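Local structure of DNA polymerase sliding clamp (Archaeoglobus fulgidus, 1RWZ) at residues Met46-Ile51 / Lys233-Leu238; Glu200-Ala205 / Leu223-Val228; Met71-Asp76 / Val104-Ala109; Asp3-Gly8 / Lys84-Leu89. The protein probably encircles DNA as a ring of three identical subunits, a moving platform that tethers the polymerase and other proteins during replication. All blocks are in the same frame, centred on the assembly; numbering follows the deposited sequence.

Contact 1 (Met46-Ile51 / Lys233-Leu238); sequences MVIVDI and KVEYIL
Strands 46-51 and 233-238 run antiparallel, their axes 4.7 Å apart at an angle of 166°, and backbone bonds join Met46 to Ile237, Ile48 to Glu235 and Asp50 to Lys233 in both directions. The non-hydrogen-bonded pairs between them, Val47 with Tyr236 and Val49 with Val234, turn their side chains to the face covered by helix 8-19. There Val47 and Tyr236 lie alongside each other. Val47 CG2, anti to the backbone N because CG1 takes the place between N and carbonyl carbon (chi1 62°), comes within 3.5 Å of Tyr236 CE2. The same methyl reaches Val234 CG1 at 4.1 Å. Tyr236 also sets a ring edge near Met46 O, while its ring stacks on Phe201. On the other face Ile48 is flanked by two partners: its CD1 lies 3.8 Å from Ile237 CD1 and 4.0 Å from Glu235 CD. Glu235, extended from CG onward, runs beside Ile48 and carries its carboxylate to a salt bridge with Arg222; Asp50 OD2 is bonded to His35. The backbone ladder thus joins the two halves of the subunit in one continuous sheet. Its seam is largely apolar toward helix 8-19, with the Tyr236 hydroxyl satisfied by Ala17 O, whereas on the opposite face the Arg222 salt bridge probably offsets the charge of the buried Glu235 carboxylate.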
loop_
_atom_site.group_PDB
_atom_site.type_symbol
_atom_site.label_atom_id
_atom_site.label_comp_id
_atom_site.label_asym_id
_atom_site.label_seq_id
_atom_site.Cartn_x
_atom_site.Cartn_y
_atom_site.Cartn_z
ATOM N N MET A 46 -30.468 -0.706 -2.281
ATOM C CA MET A 46 -30.795 -2.083 -1.949
ATOM C C MET A 46 -29.759 -2.978 -2.626
ATOM O O MET A 46 -29.183 -2.603 -3.645
ATOM C CB MET A 46 -32.194 -2.434 -2.471
ATOM C CG MET A 46 -32.657 -3.865 -2.184
ATOM S SD MET A 46 -34.246 -4.291 -2.975
ATOM C CE MET A 46 -35.416 -3.693 -1.777
ATOM N N VAL A 47 -29.515 -4.145 -2.043
ATOM C CA VAL A 47 -28.579 -5.102 -2.626
ATOM C C VAL A 47 -29.278 -6.456 -2.689
ATOM O O VAL A 47 -29.991 -6.848 -1.764
ATOM C CB VAL A 47 -27.266 -5.212 -1.799
ATOM C CG1 VAL A 47 -27.556 -5.722 -0.394
ATOM C CG2 VAL A 47 -26.272 -6.134 -2.524
ATOM N N ILE A 48 -29.098 -7.155 -3.802
ATOM C CA ILE A 48 -29.708 -8.458 -3.992
ATOM C C ILE A 48 -28.582 -9.376 -4.445
ATOM O O ILE A 48 -27.984 -9.144 -5.494
ATOM C CB ILE A 48 -30.779 -8.424 -5.093
ATOM C CG1 ILE A 48 -31.805 -7.321 -4.800
ATOM C CG2 ILE A 48 -31.457 -9.786 -5.187
ATOM C CD1 ILE A 48 -32.711 -6.994 -5.982
ATOM N N VAL A 49 -28.300 -10.398 -3.645
ATOM C CA VAL A 49 -27.233 -11.347 -3.942
ATOM C C VAL A 49 -27.777 -12.731 -4.268
ATOM O O VAL A 49 -28.626 -13.265 -3.556
ATOM C CB VAL A 49 -26.258 -11.496 -2.745
ATOM C CG1 VAL A 49 -25.232 -12.588 -3.038
ATOM C CG2 VAL A 49 -25.554 -10.178 -2.469
ATOM N N ASP A 50 -27.273 -13.307 -5.353
ATOM C CA ASP A 50 -27.666 -14.641 -5.762
ATOM C C ASP A 50 -26.433 -15.440 -6.155
ATOM O O ASP A 50 -25.664 -15.013 -7.016
ATOM C CB ASP A 50 -28.626 -14.597 -6.958
ATOM C CG ASP A 50 -30.041 -14.209 -6.564
ATOM O OD1 ASP A 50 -30.461 -13.075 -6.877
ATOM O OD2 ASP A 50 -30.731 -15.041 -5.936
ATOM N N ILE A 51 -26.235 -16.579 -5.499
ATOM C CA ILE A 51 -25.127 -17.470 -5.832
ATOM C C ILE A 51 -25.761 -18.809 -6.195
ATOM O O ILE A 51 -26.164 -19.575 -5.318
ATOM C CB ILE A 51 -24.161 -17.714 -4.653
ATOM C CG1 ILE A 51 -23.669 -16.391 -4.070
ATOM C CG2 ILE A 51 -22.954 -18.526 -5.152
ATOM C CD1 ILE A 51 -22.690 -16.571 -2.907
ATOM N N LYS A 233 -24.030 -13.125 -8.585
ATOM C CA LYS A 233 -24.773 -12.027 -9.168
ATOM C C LYS A 233 -25.042 -11.099 -7.992
ATOM O O LYS A 233 -25.621 -11.511 -6.986
ATOM C CB LYS A 233 -26.094 -12.504 -9.778
ATOM C CG LYS A 233 -26.934 -11.361 -10.328
ATOM C CD LYS A 233 -28.074 -11.846 -11.210
ATOM C CE LYS A 233 -27.554 -12.362 -12.543
ATOM N NZ LYS A 233 -28.660 -12.700 -13.492
ATOM N N VAL A 234 -24.574 -9.865 -8.104
ATOM C CA VAL A 234 -24.771 -8.876 -7.058
ATOM C C VAL A 234 -25.410 -7.669 -7.716
ATOM O O VAL A 234 -24.773 -6.960 -8.494
ATOM C CB VAL A 234 -23.432 -8.470 -6.405
ATOM C CG1 VAL A 234 -23.657 -7.353 -5.394
ATOM C CG2 VAL A 234 -22.810 -9.685 -5.723
ATOM N N GLU A 235 -26.684 -7.463 -7.417
ATOM C CA GLU A 235 -27.413 -6.341 -7.977
ATOM C C GLU A 235 -27.627 -5.268 -6.926
ATOM O O GLU A 235 -28.059 -5.559 -5.807
ATOM C CB GLU A 235 -28.778 -6.792 -8.508
ATOM C CG GLU A 235 -29.670 -5.619 -8.931
ATOM C CD GLU A 235 -31.005 -6.049 -9.519
ATOM O OE1 GLU A 235 -31.868 -5.171 -9.726
ATOM O OE2 GLU A 235 -31.196 -7.254 -9.779
ATOM N N TYR A 236 -27.290 -4.038 -7.291
ATOM C CA TYR A 236 -27.495 -2.890 -6.422
ATOM C C TYR A 236 -28.552 -2.040 -7.113
ATOM O O TYR A 236 -28.531 -1.878 -8.336
ATOM C CB TYR A 236 -26.215 -2.063 -6.267
ATOM C CG TYR A 236 -25.199 -2.616 -5.287
ATOM C CD1 TYR A 236 -23.931 -3.019 -5.717
ATOM C CD2 TYR A 236 -25.485 -2.684 -3.923
ATOM C CE1 TYR A 236 -22.973 -3.472 -4.808
ATOM C CE2 TYR A 236 -24.538 -3.133 -3.008
ATOM C CZ TYR A 236 -23.285 -3.521 -3.453
ATOM O OH TYR A 236 -22.338 -3.929 -2.540
ATOM N N ILE A 237 -29.489 -1.517 -6.332
ATOM C CA ILE A 237 -30.536 -0.658 -6.872
ATOM C C ILE A 237 -30.387 0.647 -6.106
ATOM O O ILE A 237 -30.299 0.644 -4.877
ATOM C CB ILE A 237 -31.938 -1.257 -6.642
ATOM C CG1 ILE A 237 -32.030 -2.617 -7.341
ATOM C CG2 ILE A 237 -33.007 -0.306 -7.193
ATOM C CD1 ILE A 237 -33.325 -3.363 -7.103
ATOM N N LEU A 238 -30.342 1.753 -6.837
ATOM C CA LEU A 238 -30.149 3.062 -6.230
ATOM C C LEU A 238 -31.262 4.035 -6.587
ATOM O O LEU A 238 -31.564 4.237 -7.765
ATOM C CB LEU A 238 -28.801 3.638 -6.682
ATOM C CG LEU A 238 -28.408 5.041 -6.215
ATOM C CD1 LEU A 238 -28.379 5.081 -4.692
ATOM C CD2 LEU A 238 -27.044 5.413 -6.786
#

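Contact 2 (Glu200-Ala205 / Leu223-Val228); sequences EFCKVA and LVFELV
Segment 200-205, which starts in helix 195-201, lies over strand 223-227 with backbones well separated: the CA atoms of Phe201 and Leu223 are 8.8 Å apart, and those of Ala205 and Leu227 are 6.7 Å apart. The gap is filled mainly by side chains. Leu223 crosses Phe201 at about a right angle and sets its CD1 3.6 Å from Phe201 CD1. In the middle Phe225 receives Ala205, whose CB is 3.6 Å from Phe225 CD2; Cys202 SG stands more loosely by CZ of the same ring. Leu227 meets Val204 CG2 with its CD1 at 3.8 Å and Ala205 CB with its CD2 at 3.9 Å, and both methyls also lie against the backbone, CD1 3.6 Å from Val204 O. With Val204 CG1 anti to the carbonyl carbon (chi1 -63°), CG2 falls between N and carbonyl carbon and faces the leucine. Phe138 and Ala135 of helix 135-146 close in nearby. In sliding clamps the helices line the inside of the ring and rest on sheets that form its outer layer; this contact is one such helix-on-sheet layer in the C-terminal domain.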
loop_
_atom_site.group_PDB
_atom_site.type_symbol
_atom_site.label_atom_id
_atom_site.label_comp_id
_atom_site.label_asym_id
_atom_site.label_seq_id
_atom_site.Cartn_x
_atom_site.Cartn_y
_atom_site.Cartn_z
ATOM N N GLU A 200 -19.303 3.357 -3.849
ATOM C CA GLU A 200 -19.301 2.267 -2.877
ATOM C C GLU A 200 -19.651 0.938 -3.553
ATOM O O GLU A 200 -19.025 -0.090 -3.281
ATOM C CB GLU A 200 -20.302 2.563 -1.753
ATOM C CG GLU A 200 -20.232 1.620 -0.556
ATOM C CD GLU A 200 -18.884 1.648 0.147
ATOM O OE1 GLU A 200 -18.265 2.731 0.226
ATOM O OE2 GLU A 200 -18.443 0.586 0.637
ATOM N N PHE A 201 -20.647 0.965 -4.435
ATOM C CA PHE A 201 -21.068 -0.236 -5.162
ATOM C C PHE A 201 -19.891 -0.869 -5.909
ATOM O O PHE A 201 -19.691 -2.079 -5.860
ATOM C CB PHE A 201 -22.130 0.107 -6.212
ATOM C CG PHE A 201 -23.430 0.621 -5.651
ATOM C CD1 PHE A 201 -24.325 1.292 -6.484
ATOM C CD2 PHE A 201 -23.776 0.417 -4.321
ATOM C CE1 PHE A 201 -25.551 1.754 -6.001
ATOM C CE2 PHE A 201 -25.005 0.877 -3.827
ATOM C CZ PHE A 201 -25.890 1.544 -4.670
ATOM N N CYS A 202 -19.131 -0.033 -6.609
ATOM C CA CYS A 202 -18.006 -0.497 -7.413
ATOM C C CYS A 202 -16.822 -1.083 -6.657
ATOM O O CYS A 202 -15.930 -1.670 -7.269
ATOM C CB CYS A 202 -17.514 0.638 -8.316
ATOM S SG CYS A 202 -18.714 1.144 -9.561
ATOM N N LYS A 203 -16.808 -0.947 -5.336
ATOM C CA LYS A 203 -15.693 -1.478 -4.559
ATOM C C LYS A 203 -15.547 -2.998 -4.613
ATOM O O LYS A 203 -14.468 -3.525 -4.340
ATOM C CB LYS A 203 -15.793 -1.010 -3.106
ATOM C CG LYS A 203 -15.429 0.455 -2.947
ATOM C CD LYS A 203 -15.535 0.916 -1.509
ATOM C CE LYS A 203 -15.139 2.378 -1.399
ATOM N NZ LYS A 203 -15.296 2.899 -0.012
ATOM N N VAL A 204 -16.615 -3.703 -4.970
ATOM C CA VAL A 204 -16.550 -5.162 -5.055
ATOM C C VAL A 204 -16.373 -5.644 -6.492
ATOM O O VAL A 204 -16.330 -6.851 -6.748
ATOM C CB VAL A 204 -17.821 -5.832 -4.472
ATOM C CG1 VAL A 204 -17.937 -5.522 -2.982
ATOM C CG2 VAL A 204 -19.061 -5.359 -5.220
ATOM N N ALA A 205 -16.257 -4.704 -7.425
ATOM C CA ALA A 205 -16.104 -5.047 -8.837
ATOM C C ALA A 205 -14.781 -4.582 -9.430
ATOM O O ALA A 205 -14.099 -3.725 -8.873
ATOM C CB ALA A 205 -17.263 -4.459 -9.640
ATOM N N LEU A 223 -28.137 -2.014 -11.141
ATOM C CA LEU A 223 -26.763 -2.298 -11.535
ATOM C C LEU A 223 -26.506 -3.762 -11.212
ATOM O O LEU A 223 -26.257 -4.120 -10.065
ATOM C CB LEU A 223 -25.799 -1.400 -10.756
ATOM C CG LEU A 223 -26.040 0.099 -10.972
ATOM C CD1 LEU A 223 -25.195 0.906 -9.998
ATOM C CD2 LEU A 223 -25.714 0.477 -12.410
ATOM N N VAL A 224 -26.584 -4.609 -12.229
ATOM C CA VAL A 224 -26.383 -6.030 -12.023
ATOM C C VAL A 224 -24.946 -6.422 -12.330
ATOM O O VAL A 224 -24.543 -6.494 -13.494
ATOM C CB VAL A 224 -27.340 -6.852 -12.908
ATOM C CG1 VAL A 224 -27.252 -8.333 -12.553
ATOM C CG2 VAL A 224 -28.772 -6.351 -12.721
ATOM N N PHE A 225 -24.176 -6.658 -11.274
ATOM C CA PHE A 225 -22.785 -7.065 -11.412
ATOM C C PHE A 225 -22.685 -8.592 -11.356
ATOM O O PHE A 225 -23.374 -9.240 -10.564
ATOM C CB PHE A 225 -21.922 -6.514 -10.265
ATOM C CG PHE A 225 -21.787 -5.021 -10.245
ATOM C CD1 PHE A 225 -22.726 -4.231 -9.583
ATOM C CD2 PHE A 225 -20.698 -4.403 -10.848
ATOM C CE1 PHE A 225 -22.574 -2.849 -9.519
ATOM C CE2 PHE A 225 -20.536 -3.022 -10.793
ATOM C CZ PHE A 225 -21.480 -2.241 -10.122
ATOM N N GLU A 226 -21.834 -9.158 -12.206
ATOM C CA GLU A 226 -21.582 -10.597 -12.201
ATOM C C GLU A 226 -20.120 -10.646 -11.785
ATOM O O GLU A 226 -19.232 -10.200 -12.516
ATOM C CB GLU A 226 -21.838 -11.197 -13.586
ATOM C CG GLU A 226 -23.317 -11.101 -13.938
ATOM C CD GLU A 226 -23.674 -11.727 -15.267
ATOM O OE1 GLU A 226 -23.729 -12.971 -15.352
ATOM O OE2 GLU A 226 -23.903 -10.966 -16.225
ATOM N N LEU A 227 -19.888 -11.165 -10.585
ATOM C CA LEU A 227 -18.556 -11.182 -9.984
ATOM C C LEU A 227 -17.935 -12.542 -9.708
ATOM O O LEU A 227 -18.603 -13.568 -9.746
ATOM C CB LEU A 227 -18.614 -10.419 -8.656
ATOM C CG LEU A 227 -19.335 -9.069 -8.682
ATOM C CD1 LEU A 227 -19.482 -8.530 -7.252
ATOM C CD2 LEU A 227 -18.554 -8.099 -9.544
ATOM N N VAL A 228 -16.641 -12.511 -9.392
ATOM C CA VAL A 228 -15.868 -13.706 -9.060
ATOM C C VAL A 228 -15.957 -14.778 -10.141
ATOM O O VAL A 228 -16.440 -15.887 -9.905
ATOM C CB VAL A 228 -16.331 -14.294 -7.704
ATOM C CG1 VAL A 228 -15.326 -15.332 -7.210
ATOM C CG2 VAL A 228 -16.470 -13.169 -6.675
#

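Contact 3 (Met71-Asp76 / Val104-Ala109); sequences MDRIFD and VEYKVA
Apolar contact between helix 71-76 and strand 104-109 centres on Ile74 and Val108. The helix runs nearly antiparallel to the strand, at 170° with axes 10.2 Å apart, so side chains from both elements meet midway. Ile74 is bent at its second torsion (chi2 -59°), and its CD1 comes 4.1 Å from Val108 CG1 and 4.2 Å from Tyr106 CE2, approaching that ring at its edge. Beside it the aliphatic part of Arg73 lies across the other branch of the valine, with CD 3.9 Å from Val108 CG2. Arg73 also passes Tyr106 at about a right angle, its CB 3.9 Å from Tyr106 OH; the guanidinium is turned 44° from the ring plane.

The polar ends of Arg73 and Tyr106 are engaged by the neighbouring subunit. Arg73 NH1 makes a salt bridge to Asp170 OD2 of that subunit, and Tyr106 OH is hydrogen-bonded to the same atom, so one carboxylate oxygen bridges the helix and the strand. Residues 104 to 108 pair antiparallel with a strand of that neighbour. An edge strand that carries a sheet across into the next subunit, backed by a helix, is the joint by which sliding-clamp rings close.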
loop_
_atom_site.group_PDB
_atom_site.type_symbol
_atom_site.label_atom_id
_atom_site.label_comp_id
_atom_site.label_asym_id
_atom_site.label_seq_id
_atom_site.Cartn_x
_atom_site.Cartn_y
_atom_site.Cartn_z
ATOM N N MET A 71 -23.302 -9.581 9.710
ATOM C CA MET A 71 -22.401 -9.336 8.596
ATOM C C MET A 71 -21.094 -8.638 8.958
ATOM O O MET A 71 -20.081 -8.857 8.298
ATOM C CB MET A 71 -23.130 -8.559 7.499
ATOM C CG MET A 71 -24.328 -9.303 6.926
ATOM S SD MET A 71 -23.934 -10.980 6.371
ATOM C CE MET A 71 -22.974 -10.622 4.921
ATOM N N ASP A 72 -21.099 -7.798 9.989
ATOM C CA ASP A 72 -19.858 -7.133 10.378
ATOM C C ASP A 72 -18.848 -8.193 10.817
ATOM O O ASP A 72 -17.668 -8.114 10.476
ATOM C CB ASP A 72 -20.082 -6.143 11.525
ATOM C CG ASP A 72 -20.894 -4.931 11.111
ATOM O OD1 ASP A 72 -20.704 -4.434 9.980
ATOM O OD2 ASP A 72 -21.712 -4.465 11.927
ATOM N N ARG A 73 -19.317 -9.188 11.565
ATOM C CA ARG A 73 -18.441 -10.258 12.042
ATOM C C ARG A 73 -17.896 -11.128 10.917
ATOM O O ARG A 73 -16.692 -11.372 10.849
ATOM C CB ARG A 73 -19.171 -11.147 13.048
ATOM C CG ARG A 73 -19.418 -10.493 14.389
ATOM C CD ARG A 73 -20.000 -11.494 15.378
ATOM N NE ARG A 73 -20.246 -10.897 16.687
ATOM C CZ ARG A 73 -19.294 -10.435 17.494
ATOM N NH1 ARG A 73 -18.019 -10.500 17.134
ATOM N NH2 ARG A 73 -19.621 -9.899 18.664
ATOM N N ILE A 74 -18.778 -11.606 10.042
ATOM C CA ILE A 74 -18.340 -12.445 8.934
ATOM C C ILE A 74 -17.350 -11.669 8.073
ATOM O O ILE A 74 -16.372 -12.227 7.578
ATOM C CB ILE A 74 -19.530 -12.908 8.052
ATOM C CG1 ILE A 74 -20.497 -13.760 8.877
ATOM C CG2 ILE A 74 -19.017 -13.718 6.863
ATOM C CD1 ILE A 74 -19.871 -14.999 9.487
ATOM N N PHE A 75 -17.598 -10.374 7.903
ATOM C CA PHE A 75 -16.703 -9.553 7.104
ATOM C C PHE A 75 -15.343 -9.460 7.785
ATOM O O PHE A 75 -14.304 -9.573 7.137
ATOM C CB PHE A 75 -17.280 -8.148 6.918
ATOM C CG PHE A 75 -16.425 -7.254 6.066
ATOM C CD1 PHE A 75 -16.032 -7.657 4.794
ATOM C CD2 PHE A 75 -16.017 -6.009 6.530
ATOM C CE1 PHE A 75 -15.245 -6.833 3.993
ATOM C CE2 PHE A 75 -15.231 -5.178 5.736
ATOM C CZ PHE A 75 -14.846 -5.591 4.466
ATOM N N ASP A 76 -15.354 -9.255 9.095
ATOM C CA ASP A 76 -14.112 -9.149 9.842
ATOM C C ASP A 76 -13.327 -10.454 9.718
ATOM O O ASP A 76 -12.136 -10.440 9.415
ATOM C CB ASP A 76 -14.407 -8.833 11.310
ATOM C CG ASP A 76 -13.163 -8.447 12.084
ATOM O OD1 ASP A 76 -12.295 -7.754 11.512
ATOM O OD2 ASP A 76 -13.057 -8.824 13.270
ATOM N N VAL A 104 -8.242 -23.720 10.206
ATOM C CA VAL A 104 -9.066 -22.963 11.137
ATOM C C VAL A 104 -10.564 -23.236 11.055
ATOM O O VAL A 104 -11.113 -23.456 9.974
ATOM C CB VAL A 104 -8.840 -21.452 10.915
ATOM C CG1 VAL A 104 -9.847 -20.635 11.709
ATOM C CG2 VAL A 104 -7.415 -21.090 11.313
ATOM N N GLU A 105 -11.212 -23.232 12.216
ATOM C CA GLU A 105 -12.655 -23.400 12.293
ATOM C C GLU A 105 -13.193 -22.277 13.169
ATOM O O GLU A 105 -12.863 -22.188 14.354
ATOM C CB GLU A 105 -13.052 -24.745 12.897
ATOM C CG GLU A 105 -14.569 -24.900 13.026
ATOM C CD GLU A 105 -14.993 -26.250 13.567
ATOM O OE1 GLU A 105 -14.678 -27.274 12.930
ATOM O OE2 GLU A 105 -15.645 -26.289 14.633
ATOM N N TYR A 106 -14.000 -21.413 12.563
ATOM C CA TYR A 106 -14.619 -20.282 13.244
ATOM C C TYR A 106 -16.071 -20.654 13.524
ATOM O O TYR A 106 -16.738 -21.248 12.676
ATOM C CB TYR A 106 -14.554 -19.043 12.339
ATOM C CG TYR A 106 -15.353 -17.844 12.811
ATOM C CD1 TYR A 106 -14.989 -17.142 13.960
ATOM C CD2 TYR A 106 -16.468 -17.399 12.093
ATOM C CE1 TYR A 106 -15.712 -16.023 14.384
ATOM C CE2 TYR A 106 -17.199 -16.282 12.508
ATOM C CZ TYR A 106 -16.814 -15.599 13.652
ATOM O OH TYR A 106 -17.517 -14.485 14.058
ATOM N N LYS A 107 -16.549 -20.337 14.723
ATOM C CA LYS A 107 -17.934 -20.618 15.089
ATOM C C LYS A 107 -18.554 -19.301 15.516
ATOM O O LYS A 107 -18.020 -18.622 16.391
ATOM C CB LYS A 107 -18.017 -21.594 16.265
ATOM C CG LYS A 107 -17.632 -23.028 15.964
ATOM C CD LYS A 107 -17.823 -23.881 17.210
ATOM C CE LYS A 107 -17.556 -25.349 16.935
ATOM N NZ LYS A 107 -17.744 -26.176 18.163
ATOM N N VAL A 108 -19.663 -18.921 14.893
ATOM C CA VAL A 108 -20.314 -17.679 15.271
ATOM C C VAL A 108 -21.778 -17.935 15.563
ATOM O O VAL A 108 -22.426 -18.744 14.898
ATOM C CB VAL A 108 -20.190 -16.593 14.170
ATOM C CG1 VAL A 108 -20.874 -17.048 12.899
ATOM C CG2 VAL A 108 -20.795 -15.283 14.667
ATOM N N ALA A 109 -22.292 -17.258 16.583
ATOM C CA ALA A 109 -23.685 -17.412 16.952
ATOM C C ALA A 109 -24.549 -16.750 15.890
ATOM O O ALA A 109 -24.271 -15.632 15.457
ATOM C CB ALA A 109 -23.941 -16.772 18.313
#

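Contact 4 (Asp3-Gly8 / Lys84-Leu89)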
loop_
_atom_site.group_PDB
_atom_site.type_symbol
_atom_site.label_atom_id
_atom_site.label_comp_id
_atom_site.label_asym_id
_atom_site.label_seq_id
_atom_site.Cartn_x
_atom_site.Cartn_y
_atom_site.Cartn_z
ATOM N N ASP A 3 -24.379 -27.604 4.401
ATOM C CA ASP A 3 -22.946 -27.817 4.283
ATOM C C ASP A 3 -22.542 -27.462 2.865
ATOM O O ASP A 3 -22.855 -28.186 1.921
ATOM C CB ASP A 3 -22.588 -29.271 4.593
ATOM C CG ASP A 3 -21.099 -29.534 4.506
ATOM O OD1 ASP A 3 -20.314 -28.569 4.627
ATOM O OD2 ASP A 3 -20.712 -30.709 4.325
ATOM N N VAL A 4 -21.861 -26.331 2.722
ATOM C CA VAL A 4 -21.434 -25.873 1.409
ATOM C C VAL A 4 -19.957 -25.514 1.399
ATOM O O VAL A 4 -19.377 -25.189 2.433
ATOM C CB VAL A 4 -22.255 -24.633 0.961
ATOM C CG1 VAL A 4 -23.742 -24.946 1.025
ATOM C CG2 VAL A 4 -21.933 -23.433 1.850
ATOM N N ILE A 5 -19.347 -25.588 0.222
ATOM C CA ILE A 5 -17.945 -25.244 0.069
ATOM C C ILE A 5 -17.855 -24.274 -1.100
ATOM O O ILE A 5 -18.409 -24.522 -2.171
ATOM C CB ILE A 5 -17.081 -26.496 -0.188
ATOM C CG1 ILE A 5 -17.159 -27.420 1.036
ATOM C CG2 ILE A 5 -15.633 -26.092 -0.461
ATOM C CD1 ILE A 5 -16.284 -28.672 0.940
ATOM N N MET A 6 -17.169 -23.160 -0.876
ATOM C CA MET A 6 -17.036 -22.114 -1.880
ATOM C C MET A 6 -15.625 -21.535 -1.841
ATOM O O MET A 6 -14.908 -21.730 -0.865
ATOM C CB MET A 6 -18.048 -21.009 -1.571
ATOM C CG MET A 6 -17.770 -20.304 -0.240
ATOM S SD MET A 6 -19.246 -19.558 0.504
ATOM C CE MET A 6 -19.603 -18.316 -0.682
ATOM N N THR A 7 -15.223 -20.822 -2.889
ATOM C CA THR A 7 -13.892 -20.227 -2.892
ATOM C C THR A 7 -13.877 -19.050 -1.920
ATOM O O THR A 7 -14.912 -18.418 -1.678
ATOM C CB THR A 7 -13.487 -19.698 -4.281
ATOM O OG1 THR A 7 -14.268 -18.537 -4.604
ATOM C CG2 THR A 7 -13.706 -20.766 -5.338
ATOM N N GLY A 8 -12.705 -18.769 -1.361
ATOM C CA GLY A 8 -12.576 -17.662 -0.431
ATOM C C GLY A 8 -12.988 -16.348 -1.066
ATOM O O GLY A 8 -13.663 -15.529 -0.437
ATOM N N LYS A 84 -7.687 -17.498 -2.250
ATOM C CA LYS A 84 -7.368 -18.826 -2.769
ATOM C C LYS A 84 -7.686 -19.977 -1.813
ATOM O O LYS A 84 -7.455 -21.144 -2.132
ATOM C CB LYS A 84 -5.896 -18.883 -3.181
ATOM C CG LYS A 84 -5.586 -18.039 -4.408
ATOM C CD LYS A 84 -4.139 -18.201 -4.846
ATOM C CE LYS A 84 -3.884 -17.496 -6.170
ATOM N NZ LYS A 84 -2.483 -17.694 -6.637
ATOM N N ASP A 85 -8.209 -19.649 -0.639
ATOM C CA ASP A 85 -8.588 -20.669 0.333
ATOM C C ASP A 85 -9.951 -21.208 -0.090
ATOM O O ASP A 85 -10.713 -20.509 -0.758
ATOM C CB ASP A 85 -8.761 -20.053 1.729
ATOM C CG ASP A 85 -7.451 -19.828 2.452
ATOM O OD1 ASP A 85 -7.439 -18.994 3.387
ATOM O OD2 ASP A 85 -6.448 -20.488 2.106
ATOM N N LEU A 86 -10.247 -22.452 0.269
ATOM C CA LEU A 86 -11.570 -23.001 0.003
ATOM C C LEU A 86 -12.226 -22.866 1.368
ATOM O O LEU A 86 -11.601 -23.164 2.390
ATOM C CB LEU A 86 -11.529 -24.478 -0.394
ATOM C CG LEU A 86 -11.402 -24.818 -1.880
ATOM C CD1 LEU A 86 -11.672 -26.308 -2.071
ATOM C CD2 LEU A 86 -12.394 -24.003 -2.693
ATOM N N VAL A 87 -13.470 -22.404 1.400
ATOM C CA VAL A 87 -14.155 -22.225 2.671
ATOM C C VAL A 87 -15.403 -23.083 2.758
ATOM O O VAL A 87 -16.187 -23.148 1.812
ATOM C CB VAL A 87 -14.576 -20.755 2.871
ATOM C CG1 VAL A 87 -15.098 -20.555 4.291
ATOM C CG2 VAL A 87 -13.407 -19.832 2.580
ATOM N N GLU A 88 -15.584 -23.744 3.896
ATOM C CA GLU A 88 -16.760 -24.575 4.106
ATOM C C GLU A 88 -17.651 -23.898 5.145
ATOM O O GLU A 88 -17.171 -23.431 6.180
ATOM C CB GLU A 88 -16.354 -25.976 4.587
ATOM C CG GLU A 88 -17.530 -26.915 4.867
ATOM C CD GLU A 88 -17.093 -28.343 5.156
ATOM O OE1 GLU A 88 -15.956 -28.532 5.633
ATOM O OE2 GLU A 88 -17.886 -29.278 4.918
ATOM N N LEU A 89 -18.943 -23.817 4.847
ATOM C CA LEU A 89 -19.904 -23.218 5.767
ATOM C C LEU A 89 -20.810 -24.341 6.225
ATOM O O LEU A 89 -21.332 -25.098 5.406
ATOM C CB LEU A 89 -20.741 -22.142 5.069
ATOM C CG LEU A 89 -20.000 -20.959 4.446
ATOM C CD1 LEU A 89 -21.013 -20.010 3.812
ATOM C CD2 LEU A 89 -19.180 -20.239 5.505
#
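Asp3 and Glu88 both hold CG opposite the main-chain nitrogen, and the glutamate stays extended, which carries its OE2 to 2.5 Å from Asp3 OD1. The carboxylates are nearly coplanar, 27° apart. One of the two acids probably carries a proton, which would ease the like charges; Glu88 OE1 has besides a long, weak ion pair with Lys100. Met6 is brought to its neighbour differently: with CG between N and carbonyl carbon and a bend at the last torsion, its SD lies 3.8 Å from Leu89 CD1. Val4 CG2 packs 3.7 Å from Leu89 CB on that same face, while on the other Ile5 CG1 rests 3.9 Å from Glu88 CG.

The backbones of strands 3-7 and 86-89 run antiparallel at 155°, Val4 paired with Leu89 and Met6 with Val87 through two backbone bonds each. The ladder ends where Gly8 N donates to Asp85 O at 2.7 Å, a bent bond of 140°. Just there the strand gives way to helix 8-19: Thr7 is its N-cap, OG1 accepting from Leu10 N, and Val87 CG2 lies 3.8 Å from Gly8 CA. Leu11 of that helix packs on Met6 and Val87, strand 58-61 continues the sheet beyond Val4 and Ile5, and strand 96-101 flanks Val87 and Leu89 on the other edge.

How the contacts relate
Contacts 1 and 2 form one unit, their centres 9 Å apart: strands 221-227 and 232-238 are neighbours in the sheet, linked by probable hydrogen bonds from Val234 N to Phe225 O and from Leu223 N to Tyr236 O, both 2.8 Å. Contacts 3 and 4, centres 13 Å apart, both reach the other sheet of the N-terminal half, and each centre lies about 20 Å from the centre of the chain. Contact 4 still touches contact 1 through Met6 CE and Ile51 CD1, 4.2 Å apart, and contact 2 through Thr7 OG1 and Val228 CG1, 4.3 Å apart. Contact 3 stays about 8 Å from contact 1 at the nearest atoms and faces the adjoining subunit.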